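Local atomic coordinates of 2-oxoglutarate dehydrogenase E3 component (Thermus thermophilus, PDB entry 2YQU), a protein that probably catalyses the NAD+-dependent reoxidation of protein-bound dihydrolipoyl groups, using one FAD per subunit, as the E3 component of 2-oxoglutarate dehydrogenase. Residues 45-50 with 86-91; 135-140 with 301-306; 164-169 with 187-192; 365-370 with 383-388. All coordinates share one frame; numbering follows the deposited sequence.

Interaction 1: residues 45-50 with 86-91; sequences CIPSKA and KVVQAN. With FAD (flavin-adenine dinucleotide), chain D.
Ile46 meets Val87 through a single methyl: CG2 of Ile46 lies 3.6 Å from CG1 of Val87. With chi1 at -65°, CG1 of Ile46 sits beside its backbone N, while CG2, anti to that N, is the branch put against helix 77-102. The same methyl also touches CG2 of Val88 and the amide of Asn91. Next to it, CD of Pro47 packs 3.8 Å from CG2 of Val88, and Val87 turns its other methyl to CB of Ala50 at a longer range. All contacts between the two segments are van der Waals. The axes of the two short segments come within 9.1 Å and run roughly antiparallel, at 148°.

This apolar seam backs the redox centre of the pyridine nucleotide-disulfide oxidoreductase fold, in which the start of helix 45-63 carries one half of the disulfide. Cys45 is joined to Cys40, and its SG stands 3.3 Å from C10 of the flavin. His434 of the second subunit packs on both Cys45 and Ile46.

The polar bonds are made within each helix and to the cofactor. Lys49 NZ, on a chain bent at its second and third torsions, donates to FAD N5 at 3.1 Å and to Ser48 OG at 2.9 Å, and also forms a salt bridge with Glu181. On the other helix, Asn91 ND2 donates to Val87 O at 2.7 Å with an almost straight N-H...O angle of 174°. This bond fixes the rotation of the amide lying against Ile46; Asn91 N reaches the same oxygen from its other face.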
# COMPACT_ATOMS: atom_id res chain seq x y z
N CYS A 45 -8.43 12.36 -12.75
CA CYS A 45 -7.77 11.61 -11.67
C CYS A 45 -7.16 12.52 -10.62
O CYS A 45 -7.34 12.31 -9.43
CB CYS A 45 -6.65 10.70 -12.22
SG CYS A 45 -6.80 10.14 -13.94
N ILE A 46 -6.40 13.52 -11.05
CA ILE A 46 -5.61 14.31 -10.13
C ILE A 46 -6.48 15.20 -9.23
O ILE A 46 -6.39 15.09 -8.02
CB ILE A 46 -4.50 15.09 -10.86
CG1 ILE A 46 -3.49 14.10 -11.46
CG2 ILE A 46 -3.82 16.08 -9.93
CD1 ILE A 46 -2.84 13.15 -10.45
N PRO A 47 -7.33 16.06 -9.78
CA PRO A 47 -8.19 16.87 -8.90
C PRO A 47 -9.14 16.01 -8.05
O PRO A 47 -9.35 16.36 -6.88
CB PRO A 47 -8.96 17.78 -9.87
CG PRO A 47 -8.88 17.09 -11.19
CD PRO A 47 -7.55 16.39 -11.21
N SER A 48 -9.66 14.91 -8.59
CA SER A 48 -10.61 14.09 -7.85
C SER A 48 -9.91 13.41 -6.68
O SER A 48 -10.47 13.36 -5.58
CB SER A 48 -11.33 13.06 -8.74
OG SER A 48 -10.42 12.23 -9.44
N LYS A 49 -8.69 12.91 -6.90
CA LYS A 49 -7.94 12.29 -5.79
C LYS A 49 -7.51 13.32 -4.74
O LYS A 49 -7.50 13.00 -3.55
CB LYS A 49 -6.77 11.44 -6.30
CG LYS A 49 -7.10 9.93 -6.34
CD LYS A 49 -8.50 9.64 -6.95
CE LYS A 49 -8.49 9.42 -8.41
NZ LYS A 49 -9.89 9.40 -9.02
N ALA A 50 -7.20 14.54 -5.16
CA ALA A 50 -6.93 15.63 -4.21
C ALA A 50 -8.12 15.84 -3.28
O ALA A 50 -7.96 15.90 -2.05
CB ALA A 50 -6.60 16.93 -4.96
N LYS A 86 -3.63 23.64 -6.77
CA LYS A 86 -2.17 23.64 -6.64
C LYS A 86 -1.59 22.29 -7.05
O LYS A 86 -0.54 22.23 -7.70
CB LYS A 86 -1.79 23.95 -5.19
CG LYS A 86 -0.31 24.11 -4.93
CD LYS A 86 -0.08 24.68 -3.53
CE LYS A 86 1.39 24.84 -3.22
NZ LYS A 86 1.59 25.69 -2.02
N VAL A 87 -2.27 21.21 -6.69
CA VAL A 87 -1.83 19.87 -7.08
C VAL A 87 -1.89 19.74 -8.60
O VAL A 87 -0.97 19.22 -9.22
CB VAL A 87 -2.70 18.77 -6.42
CG1 VAL A 87 -2.33 17.40 -6.98
CG2 VAL A 87 -2.56 18.78 -4.90
N VAL A 88 -2.99 20.22 -9.19
CA VAL A 88 -3.16 20.16 -10.65
C VAL A 88 -2.08 20.99 -11.34
O VAL A 88 -1.47 20.51 -12.29
CB VAL A 88 -4.57 20.66 -11.06
CG1 VAL A 88 -4.65 20.92 -12.57
CG2 VAL A 88 -5.64 19.63 -10.64
N GLN A 89 -1.87 22.21 -10.86
CA GLN A 89 -0.86 23.13 -11.42
C GLN A 89 0.53 22.47 -11.41
O GLN A 89 1.24 22.55 -12.39
CB GLN A 89 -0.87 24.49 -10.67
CG GLN A 89 0.51 25.16 -10.40
CD GLN A 89 0.83 25.33 -8.90
OE1 GLN A 89 1.31 24.39 -8.24
NE2 GLN A 89 0.55 26.52 -8.36
N ALA A 90 0.89 21.80 -10.32
CA ALA A 90 2.20 21.17 -10.18
C ALA A 90 2.37 20.02 -11.17
O ALA A 90 3.45 19.82 -11.73
CB ALA A 90 2.41 20.66 -8.75
N ASN A 91 1.30 19.26 -11.38
CA ASN A 91 1.32 18.12 -12.29
C ASN A 91 1.40 18.55 -13.76
O ASN A 91 2.18 17.97 -14.52
CB ASN A 91 0.11 17.22 -12.07
CG ASN A 91 0.30 16.26 -10.93
OD1 ASN A 91 0.73 15.13 -11.13
ND2 ASN A 91 -0.04 16.69 -9.72
PA FAD D . -7.42 12.20 -22.27
O1A FAD D . -8.85 12.57 -22.27
O2A FAD D . -6.79 12.21 -20.87
O5B FAD D . -6.63 13.18 -23.27
C5B FAD D . -7.19 13.48 -24.52
C4B FAD D . -6.71 14.87 -24.90
O4B FAD D . -6.90 15.04 -26.29
C3B FAD D . -7.51 15.98 -24.21
O3B FAD D . -6.65 16.81 -23.46
C2B FAD D . -8.16 16.74 -25.34
O2B FAD D . -8.16 18.13 -25.11
C1B FAD D . -7.29 16.37 -26.53
N9A FAD D . -7.93 16.37 -27.86
C8A FAD D . -9.05 15.70 -28.27
N7A FAD D . -9.24 15.93 -29.58
C5A FAD D . -8.25 16.75 -30.01
C6A FAD D . -7.97 17.32 -31.25
N6A FAD D . -8.62 16.98 -32.36
N1A FAD D . -6.86 18.12 -31.35
C2A FAD D . -6.04 18.38 -30.28
N3A FAD D . -6.32 17.81 -29.06
C4A FAD D . -7.42 17.03 -28.94
N1 FAD D . -8.58 7.15 -14.56
C2 FAD D . -7.76 6.42 -13.73
O2 FAD D . -7.02 5.53 -14.17
N3 FAD D . -7.76 6.67 -12.38
C4 FAD D . -8.58 7.64 -11.84
O4 FAD D . -8.39 7.95 -10.68
C4X FAD D . -9.41 8.40 -12.67
N5 FAD D . -10.24 9.38 -12.14
C5X FAD D . -11.05 10.12 -13.00
C6 FAD D . -11.88 11.10 -12.46
C7 FAD D . -12.71 11.86 -13.30
C7M FAD D . -13.51 12.98 -12.70
C8 FAD D . -12.70 11.62 -14.68
C8M FAD D . -13.32 12.60 -15.63
C9 FAD D . -11.87 10.63 -15.21
C9A FAD D . -11.05 9.87 -14.37
N10 FAD D . -10.23 8.87 -14.89
C10 FAD D . -9.41 8.14 -14.04
C1' FAD D . -10.26 8.46 -16.34
C2' FAD D . -9.08 9.13 -17.06
O2' FAD D . -9.16 10.55 -16.94
C3' FAD D . -8.97 8.71 -18.52
O3' FAD D . -8.99 7.30 -18.61
C4' FAD D . -7.67 9.21 -19.13
O4' FAD D . -7.60 10.61 -19.05
C5' FAD D . -7.54 8.73 -20.58
O5' FAD D . -6.37 9.26 -21.17
P FAD D . -6.31 9.55 -22.75
O1P FAD D . -4.93 10.00 -23.10
O2P FAD D . -6.86 8.39 -23.55
O3P FAD D . -7.33 10.78 -23.02

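Interaction 2: residues 135-140 with 301-306; sequences IATGSA and GDVVRG. With FAD (flavin-adenine dinucleotide), chain D.
Gly138 and Asp302 bring the two backbones together, their CA atoms 4.5 Å apart. Both turns hug the FAD pyrophosphate and both use glycine at positive phi: a CB on Gly138 would collide with O1A, and one on Gly301 with O2P. Asp302 N donates to FAD O2P at 3.0 Å. A water accepts a hydrogen bond from Gly138 N and donates one to FAD O2P, with a weak further bond from Val303 N.

Among the side chains, Ser139 OG donates to Asp302 OD1 at 2.7 Å, arriving on the anti side of the carboxylate and 16° out of its plane. Chi1 of 58° places that hydroxyl between the backbone N and the carbonyl carbon, where Arg262 also bonds it. A second water bridges OD1, Ser139 N and FAD O1A. The other oxygen, OD2, accepts from FAD O3' at 2.9 Å, so the carboxylate is gripped at both ends. A leucine in place of Asp302 would probably leave the O3' hydroxyl of FAD without its acceptor and Ser139 OG without its carboxylate partner. Farther along, CG2 of Val303 covers OG1 of Thr137 at 3.5 Å, while that hydroxyl is bonded to Tyr265 O.

An aspartate after the last strand of the parallel FAD-binding sheet, with its amide on the pyrophosphate and its carboxylate on the ribityl chain, is a hallmark of this flavoprotein family.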
# COMPACT_ATOMS: atom_id res chain seq x y z
N ILE A 135 -3.31 8.73 -32.54
CA ILE A 135 -4.55 9.35 -32.08
C ILE A 135 -4.79 8.98 -30.62
O ILE A 135 -4.98 7.80 -30.31
CB ILE A 135 -5.75 8.90 -32.94
CG1 ILE A 135 -5.51 9.23 -34.42
CG2 ILE A 135 -7.03 9.59 -32.46
CD1 ILE A 135 -6.42 8.50 -35.36
N ALA A 136 -4.79 10.00 -29.77
CA ALA A 136 -4.97 9.85 -28.33
C ALA A 136 -5.89 10.97 -27.83
O ALA A 136 -5.58 11.68 -26.88
CB ALA A 136 -3.61 9.89 -27.63
N THR A 137 -7.04 11.09 -28.49
CA THR A 137 -8.02 12.15 -28.24
C THR A 137 -8.98 11.92 -27.07
O THR A 137 -9.81 12.78 -26.76
CB THR A 137 -8.84 12.41 -29.53
OG1 THR A 137 -9.29 11.18 -30.11
CG2 THR A 137 -7.98 13.03 -30.60
N GLY A 138 -8.89 10.75 -26.44
CA GLY A 138 -9.57 10.52 -25.18
C GLY A 138 -11.08 10.38 -25.29
O GLY A 138 -11.59 9.84 -26.28
N SER A 139 -11.78 10.87 -24.28
CA SER A 139 -13.24 10.76 -24.19
C SER A 139 -13.86 12.06 -23.69
O SER A 139 -13.16 13.04 -23.42
CB SER A 139 -13.64 9.61 -23.28
OG SER A 139 -13.10 9.79 -21.99
N ALA A 140 -15.18 12.06 -23.59
CA ALA A 140 -15.93 13.19 -23.06
C ALA A 140 -17.13 12.66 -22.29
O ALA A 140 -17.57 11.54 -22.53
CB ALA A 140 -16.39 14.09 -24.20
N GLY A 301 -5.86 4.57 -25.63
CA GLY A 301 -6.57 5.20 -24.55
C GLY A 301 -8.07 5.13 -24.67
O GLY A 301 -8.62 4.20 -25.25
N ASP A 302 -8.73 6.13 -24.10
CA ASP A 302 -10.18 6.18 -24.05
C ASP A 302 -10.86 6.18 -25.42
O ASP A 302 -12.05 5.89 -25.50
CB ASP A 302 -10.66 7.43 -23.29
CG ASP A 302 -10.51 7.32 -21.80
OD1 ASP A 302 -11.08 8.21 -21.10
OD2 ASP A 302 -9.86 6.42 -21.23
N VAL A 303 -10.14 6.53 -26.48
CA VAL A 303 -10.73 6.56 -27.82
C VAL A 303 -10.83 5.17 -28.49
O VAL A 303 -11.50 5.02 -29.49
CB VAL A 303 -10.00 7.56 -28.76
CG1 VAL A 303 -8.77 6.93 -29.42
CG2 VAL A 303 -10.97 8.08 -29.82
N VAL A 304 -10.18 4.16 -27.91
CA VAL A 304 -10.27 2.79 -28.41
C VAL A 304 -10.86 1.87 -27.33
O VAL A 304 -11.11 2.30 -26.21
CB VAL A 304 -8.89 2.25 -28.90
CG1 VAL A 304 -8.27 3.21 -29.91
CG2 VAL A 304 -7.94 2.02 -27.75
N ARG A 305 -11.08 0.61 -27.70
CA ARG A 305 -11.68 -0.38 -26.80
C ARG A 305 -10.87 -0.57 -25.53
O ARG A 305 -9.67 -0.31 -25.51
CB ARG A 305 -11.85 -1.73 -27.52
CG ARG A 305 -10.59 -2.61 -27.61
CD ARG A 305 -9.55 -2.10 -28.58
NE ARG A 305 -8.32 -2.90 -28.56
CZ ARG A 305 -7.27 -2.67 -27.77
NH1 ARG A 305 -7.29 -1.68 -26.88
NH2 ARG A 305 -6.21 -3.45 -27.86
N GLY A 306 -11.52 -1.07 -24.48
CA GLY A 306 -10.85 -1.44 -23.25
C GLY A 306 -11.16 -0.48 -22.12
O GLY A 306 -11.79 0.56 -22.35
PA FAD D . -7.42 12.20 -22.27
O1A FAD D . -8.85 12.57 -22.27
O2A FAD D . -6.79 12.21 -20.87
O5B FAD D . -6.63 13.18 -23.27
C5B FAD D . -7.19 13.48 -24.52
C4B FAD D . -6.71 14.87 -24.90
O4B FAD D . -6.90 15.04 -26.29
C3B FAD D . -7.51 15.98 -24.21
O3B FAD D . -6.65 16.81 -23.46
C2B FAD D . -8.16 16.74 -25.34
O2B FAD D . -8.16 18.13 -25.11
C1B FAD D . -7.29 16.37 -26.53
N9A FAD D . -7.93 16.37 -27.86
C8A FAD D . -9.05 15.70 -28.27
N7A FAD D . -9.24 15.93 -29.58
C5A FAD D . -8.25 16.75 -30.01
C6A FAD D . -7.97 17.32 -31.25
N6A FAD D . -8.62 16.98 -32.36
N1A FAD D . -6.86 18.12 -31.35
C2A FAD D . -6.04 18.38 -30.28
N3A FAD D . -6.32 17.81 -29.06
C4A FAD D . -7.42 17.03 -28.94
N1 FAD D . -8.58 7.15 -14.56
C2 FAD D . -7.76 6.42 -13.73
O2 FAD D . -7.02 5.53 -14.17
N3 FAD D . -7.76 6.67 -12.38
C4 FAD D . -8.58 7.64 -11.84
O4 FAD D . -8.39 7.95 -10.68
C4X FAD D . -9.41 8.40 -12.67
N5 FAD D . -10.24 9.38 -12.14
C5X FAD D . -11.05 10.12 -13.00
C6 FAD D . -11.88 11.10 -12.46
C7 FAD D . -12.71 11.86 -13.30
C7M FAD D . -13.51 12.98 -12.70
C8 FAD D . -12.70 11.62 -14.68
C8M FAD D . -13.32 12.60 -15.63
C9 FAD D . -11.87 10.63 -15.21
C9A FAD D . -11.05 9.87 -14.37
N10 FAD D . -10.23 8.87 -14.89
C10 FAD D . -9.41 8.14 -14.04
C1' FAD D . -10.26 8.46 -16.34
C2' FAD D . -9.08 9.13 -17.06
O2' FAD D . -9.16 10.55 -16.94
C3' FAD D . -8.97 8.71 -18.52
O3' FAD D . -8.99 7.30 -18.61
C4' FAD D . -7.67 9.21 -19.13
O4' FAD D . -7.60 10.61 -19.05
C5' FAD D . -7.54 8.73 -20.58
O5' FAD D . -6.37 9.26 -21.17
P FAD D . -6.31 9.55 -22.75
O1P FAD D . -4.93 10.00 -23.10
O2P FAD D . -6.86 8.39 -23.55
O3P FAD D . -7.33 10.78 -23.02
O HOH W 1 -7.29 8.35 -26.11
O HOH W 2 -10.76 11.12 -21.51

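Interaction 3: residues 164-169 with 187-192; sequences PEVPKR and HRLGAE
Val166 and Leu189 set their side chains at about a right angle, CG2 of Val166 lying 3.9 Å from CB of Leu189. The contact belongs to a beta-alpha-beta crossover of Rossmann type: residues 164-169 lead into strand 169-173, and residues 187-192 carry the chain from helix 177-188 into the neighbouring parallel strand 192-196. The glycine-rich turn between strand 169-173 and that helix probably binds NAD.

In Val166, chi1 of -179° points CG1 away from the backbone N and over the exit of the helix, 3.6 Å from Leu189 O and also against Ala191. There Gly190 ends the helix in a Schellman motif, with a positive phi that suits glycine. Trp186 touches Val166, Pro167 and Ala191 and Leu75 touches Val166 and Leu189, so the valine is one piece of a larger apolar patch. An alanine here would remove both methyl branches and is likely to open a gap over the end of the helix, between Leu189 and Ala191.

Next along, the methyl of Ala191 presses close to Pro167 O, with CB 3.1 Å away. Arg169 and Glu192 form a parallel bridge pair with their side chains on the same face of the sheet, yet they cross without a salt bridge: guanidinium and carboxylate planes are 86° apart, and NE of Arg169 remains 5.4 Å from OE1 of Glu192. The backbone makes the direct bond, Glu192 N to Lys168 O at 3.0 Å, nearly straight at 167°. One water donates to both Lys168 O and Gly190 O, 2.8 Å from each.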
# COMPACT_ATOMS: atom_id res chain seq x y z
N PRO A 164 -19.28 25.83 -5.88
CA PRO A 164 -18.97 27.03 -5.08
C PRO A 164 -19.44 26.98 -3.60
O PRO A 164 -19.03 27.82 -2.80
CB PRO A 164 -19.68 28.16 -5.84
CG PRO A 164 -20.79 27.48 -6.60
CD PRO A 164 -20.33 26.09 -6.88
N GLU A 165 -20.29 26.02 -3.28
CA GLU A 165 -20.63 25.66 -1.91
C GLU A 165 -21.04 24.20 -1.86
O GLU A 165 -21.26 23.57 -2.89
CB GLU A 165 -21.75 26.56 -1.36
CG GLU A 165 -23.11 26.37 -2.02
CD GLU A 165 -23.23 27.03 -3.39
OE1 GLU A 165 -23.69 26.35 -4.33
OE2 GLU A 165 -22.87 28.22 -3.54
N VAL A 166 -21.13 23.63 -0.66
CA VAL A 166 -21.60 22.27 -0.51
C VAL A 166 -23.10 22.23 -0.84
O VAL A 166 -23.88 22.99 -0.26
CB VAL A 166 -21.37 21.73 0.90
CG1 VAL A 166 -21.86 20.29 1.02
CG2 VAL A 166 -19.90 21.84 1.27
N PRO A 167 -23.51 21.39 -1.79
CA PRO A 167 -24.93 21.26 -2.11
C PRO A 167 -25.67 20.60 -0.96
O PRO A 167 -25.24 19.55 -0.49
CB PRO A 167 -24.94 20.38 -3.36
CG PRO A 167 -23.68 19.61 -3.30
CD PRO A 167 -22.67 20.48 -2.60
N LYS A 168 -26.76 21.21 -0.51
CA LYS A 168 -27.56 20.58 0.54
C LYS A 168 -28.05 19.21 0.08
O LYS A 168 -28.01 18.25 0.84
CB LYS A 168 -28.75 21.47 0.95
CG LYS A 168 -29.50 20.94 2.16
CD LYS A 168 -30.57 21.91 2.66
CE LYS A 168 -31.78 21.17 3.21
NZ LYS A 168 -32.68 20.69 2.11
N ARG A 169 -28.49 19.13 -1.18
CA ARG A 169 -28.90 17.87 -1.79
C ARG A 169 -28.18 17.71 -3.14
O ARG A 169 -28.21 18.61 -3.97
CB ARG A 169 -30.42 17.84 -1.98
CG ARG A 169 -31.21 17.74 -0.67
CD ARG A 169 -32.71 17.47 -0.84
NE ARG A 169 -33.42 18.59 -1.46
CZ ARG A 169 -34.70 18.55 -1.85
NH1 ARG A 169 -35.44 17.45 -1.72
NH2 ARG A 169 -35.25 19.63 -2.40
N HIS A 187 -20.68 14.16 0.02
CA HIS A 187 -21.32 13.54 1.18
C HIS A 187 -20.49 13.76 2.45
O HIS A 187 -21.03 14.07 3.52
CB HIS A 187 -21.53 12.05 0.95
CG HIS A 187 -21.94 11.31 2.18
ND1 HIS A 187 -23.17 11.49 2.78
CD2 HIS A 187 -21.27 10.44 2.96
CE1 HIS A 187 -23.24 10.74 3.86
NE2 HIS A 187 -22.10 10.09 4.00
N ARG A 188 -19.18 13.62 2.32
CA ARG A 188 -18.27 13.85 3.44
C ARG A 188 -18.34 15.28 3.98
O ARG A 188 -18.05 15.52 5.14
CB ARG A 188 -16.83 13.58 3.01
CG ARG A 188 -16.54 12.14 2.81
CD ARG A 188 -15.23 11.93 2.08
NE ARG A 188 -14.86 10.52 2.05
CZ ARG A 188 -13.81 10.05 1.40
NH1 ARG A 188 -13.00 10.87 0.75
NH2 ARG A 188 -13.55 8.75 1.42
N LEU A 189 -18.70 16.23 3.11
CA LEU A 189 -18.78 17.64 3.48
C LEU A 189 -20.18 18.08 3.90
O LEU A 189 -20.42 19.26 4.14
CB LEU A 189 -18.27 18.49 2.31
CG LEU A 189 -16.82 18.20 1.90
CD1 LEU A 189 -16.38 19.11 0.78
CD2 LEU A 189 -15.85 18.32 3.08
N GLY A 190 -21.11 17.13 3.97
CA GLY A 190 -22.43 17.38 4.56
C GLY A 190 -23.59 17.29 3.59
O GLY A 190 -24.74 17.51 3.98
N ALA A 191 -23.31 16.98 2.33
CA ALA A 191 -24.35 16.86 1.32
C ALA A 191 -25.16 15.59 1.56
O ALA A 191 -24.61 14.54 1.91
CB ALA A 191 -23.76 16.87 -0.09
N GLU A 192 -26.47 15.69 1.38
CA GLU A 192 -27.33 14.52 1.28
C GLU A 192 -27.21 14.06 -0.18
O GLU A 192 -27.57 14.80 -1.10
CB GLU A 192 -28.78 14.85 1.61
CG GLU A 192 -28.98 15.36 3.03
CD GLU A 192 -30.44 15.61 3.40
OE1 GLU A 192 -31.31 15.51 2.51
OE2 GLU A 192 -30.70 15.91 4.58
O HOH W 3 -27.17 18.73 3.49

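Interaction 4: residues 365-370 with 383-388; sequences VGKFPY and EGFIKV
Phe368 and Ile386 form a hydrogen-bonded antiparallel pair, with Phe368 N to Ile386 O and Ile386 N to Phe368 O both 3.0 Å. Gly366 and Val388 repeat the pattern, so two doubly bonded pairs hold the strands in step. On the face of Phe368, Ile386 and Val388 the packing is dense: helix 438-449 touches all three, and helix 407-419 adds Val407, Val410 and Leu411 against Ile386. Tyr370, itself buried, continues this side. Its N donates to Gly384 O at 3.0 Å, from well above the carbonyl plane, and its OH is bonded to Ala405 O. The ring lies against Gly384, 3.5 Å from CD2 of Tyr370 to C of Gly384, where a side chain would hardly fit.

The pair belongs to the antiparallel sheet of the dimerisation domain. Strand 363-369 is one of the two outermost strands of that sheet within this chain, and residues 365-369 and 385-388 run at 164°; helix 374-379 lies in the connection, so the two do not form a simple hairpin.

On the opposite face Phe385 and Lys387 are buried, but Lys367 and Pro369 are partly open to solvent, and Val365 and Glu383 are exposed at the ends. Lys367 extends over the Phe385 ring, its CE 3.6 Å from CG, and NZ stands 4.2 Å from the ring centroid, only 6° off the normal: a cation-pi contact. Phe385 meets it because chi1 of 65° turns the ring between its backbone N and carbonyl carbon. Beside it, the bent Lys387 passes its CD 4.0 Å from CG1 of Val365, and its NZ leaves for salt bridges with Asp207, Glu209 and Glu353.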
# COMPACT_ATOMS: atom_id res chain seq x y z
N VAL A 365 -11.45 -20.21 -5.21
CA VAL A 365 -11.62 -18.92 -4.56
C VAL A 365 -10.92 -18.96 -3.20
O VAL A 365 -11.14 -19.88 -2.41
CB VAL A 365 -13.12 -18.61 -4.36
CG1 VAL A 365 -13.33 -17.36 -3.53
CG2 VAL A 365 -13.82 -18.48 -5.73
N GLY A 366 -10.07 -17.97 -2.96
CA GLY A 366 -9.46 -17.75 -1.66
C GLY A 366 -9.84 -16.37 -1.17
O GLY A 366 -9.72 -15.40 -1.91
N LYS A 367 -10.29 -16.27 0.07
CA LYS A 367 -10.79 -15.01 0.60
C LYS A 367 -10.31 -14.83 2.04
O LYS A 367 -10.42 -15.74 2.86
CB LYS A 367 -12.32 -14.99 0.53
CG LYS A 367 -12.95 -13.67 0.91
CD LYS A 367 -14.39 -13.61 0.40
CE LYS A 367 -15.25 -12.69 1.23
NZ LYS A 367 -16.68 -12.77 0.80
N PHE A 368 -9.77 -13.65 2.32
CA PHE A 368 -9.34 -13.29 3.67
C PHE A 368 -9.95 -11.93 4.05
O PHE A 368 -9.83 -10.96 3.29
CB PHE A 368 -7.82 -13.25 3.76
CG PHE A 368 -7.31 -13.27 5.15
CD1 PHE A 368 -7.22 -14.48 5.84
CD2 PHE A 368 -6.93 -12.10 5.80
CE1 PHE A 368 -6.76 -14.50 7.14
CE2 PHE A 368 -6.45 -12.13 7.09
CZ PHE A 368 -6.37 -13.33 7.76
N PRO A 369 -10.61 -11.87 5.19
CA PRO A 369 -11.31 -10.65 5.61
C PRO A 369 -10.40 -9.71 6.39
O PRO A 369 -9.50 -10.17 7.10
CB PRO A 369 -12.39 -11.18 6.54
CG PRO A 369 -11.74 -12.36 7.20
CD PRO A 369 -10.77 -12.94 6.20
N TYR A 370 -10.65 -8.40 6.26
CA TYR A 370 -9.96 -7.38 7.04
C TYR A 370 -10.15 -7.59 8.55
O TYR A 370 -9.31 -7.15 9.34
CB TYR A 370 -10.45 -5.98 6.67
CG TYR A 370 -9.71 -5.31 5.54
CD1 TYR A 370 -9.00 -4.13 5.75
CD2 TYR A 370 -9.73 -5.83 4.25
CE1 TYR A 370 -8.33 -3.49 4.72
CE2 TYR A 370 -9.06 -5.21 3.21
CZ TYR A 370 -8.36 -4.04 3.45
OH TYR A 370 -7.71 -3.42 2.41
N GLU A 383 -13.99 -3.91 8.34
CA GLU A 383 -14.78 -4.30 7.18
C GLU A 383 -13.93 -4.41 5.93
O GLU A 383 -13.02 -3.61 5.71
CB GLU A 383 -15.89 -3.28 6.92
CG GLU A 383 -17.00 -3.22 7.96
CD GLU A 383 -17.70 -4.55 8.19
OE1 GLU A 383 -18.24 -5.14 7.21
OE2 GLU A 383 -17.72 -5.00 9.35
N GLY A 384 -14.26 -5.39 5.09
CA GLY A 384 -13.60 -5.58 3.82
C GLY A 384 -13.03 -6.97 3.67
O GLY A 384 -13.03 -7.77 4.60
N PHE A 385 -12.55 -7.26 2.46
CA PHE A 385 -11.89 -8.53 2.18
C PHE A 385 -11.04 -8.40 0.92
O PHE A 385 -11.19 -7.46 0.16
CB PHE A 385 -12.92 -9.64 1.98
CG PHE A 385 -13.81 -9.44 0.76
CD1 PHE A 385 -13.41 -9.92 -0.49
CD2 PHE A 385 -15.03 -8.79 0.88
CE1 PHE A 385 -14.22 -9.74 -1.61
CE2 PHE A 385 -15.85 -8.61 -0.24
CZ PHE A 385 -15.44 -9.08 -1.48
N ILE A 386 -10.15 -9.36 0.74
CA ILE A 386 -9.51 -9.57 -0.56
C ILE A 386 -9.74 -11.02 -0.98
O ILE A 386 -9.70 -11.93 -0.16
CB ILE A 386 -7.99 -9.24 -0.52
CG1 ILE A 386 -7.78 -7.75 -0.26
CG2 ILE A 386 -7.31 -9.64 -1.84
CD1 ILE A 386 -6.34 -7.36 0.00
N LYS A 387 -9.99 -11.20 -2.27
CA LYS A 387 -10.33 -12.46 -2.87
C LYS A 387 -9.35 -12.72 -4.01
O LYS A 387 -9.15 -11.86 -4.87
CB LYS A 387 -11.78 -12.39 -3.36
CG LYS A 387 -12.20 -13.44 -4.33
CD LYS A 387 -13.72 -13.52 -4.43
CE LYS A 387 -14.30 -12.55 -5.46
NZ LYS A 387 -15.78 -12.73 -5.64
N VAL A 388 -8.73 -13.89 -4.00
CA VAL A 388 -7.87 -14.35 -5.09
C VAL A 388 -8.57 -15.48 -5.85
O VAL A 388 -9.05 -16.43 -5.25
CB VAL A 388 -6.50 -14.82 -4.56
CG1 VAL A 388 -5.67 -15.49 -5.67
CG2 VAL A 388 -5.74 -13.66 -3.93

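In the fold
Interactions 1 and 2 grip the same FAD at different places, the first at the flavin ring and the second at the pyrophosphate and ribityl chain, with centres 21 Å apart and nearest atoms about 9 Å apart. Interaction 3 lies nested in the chain loop that interaction 2 closes. It is away from the cofactor, yet its nearest atoms are about 7 Å from interaction 1, and Leu189 and Arg188 touch helix 45-63, which carries Cys45. Interaction 4 lies in the dimerisation domain, 31 Å between centres from interaction 1. That domain supplies His434, predicted to be the proton acceptor, to the partner subunit; the Phe368 side chain is about 10 Å from that of His434.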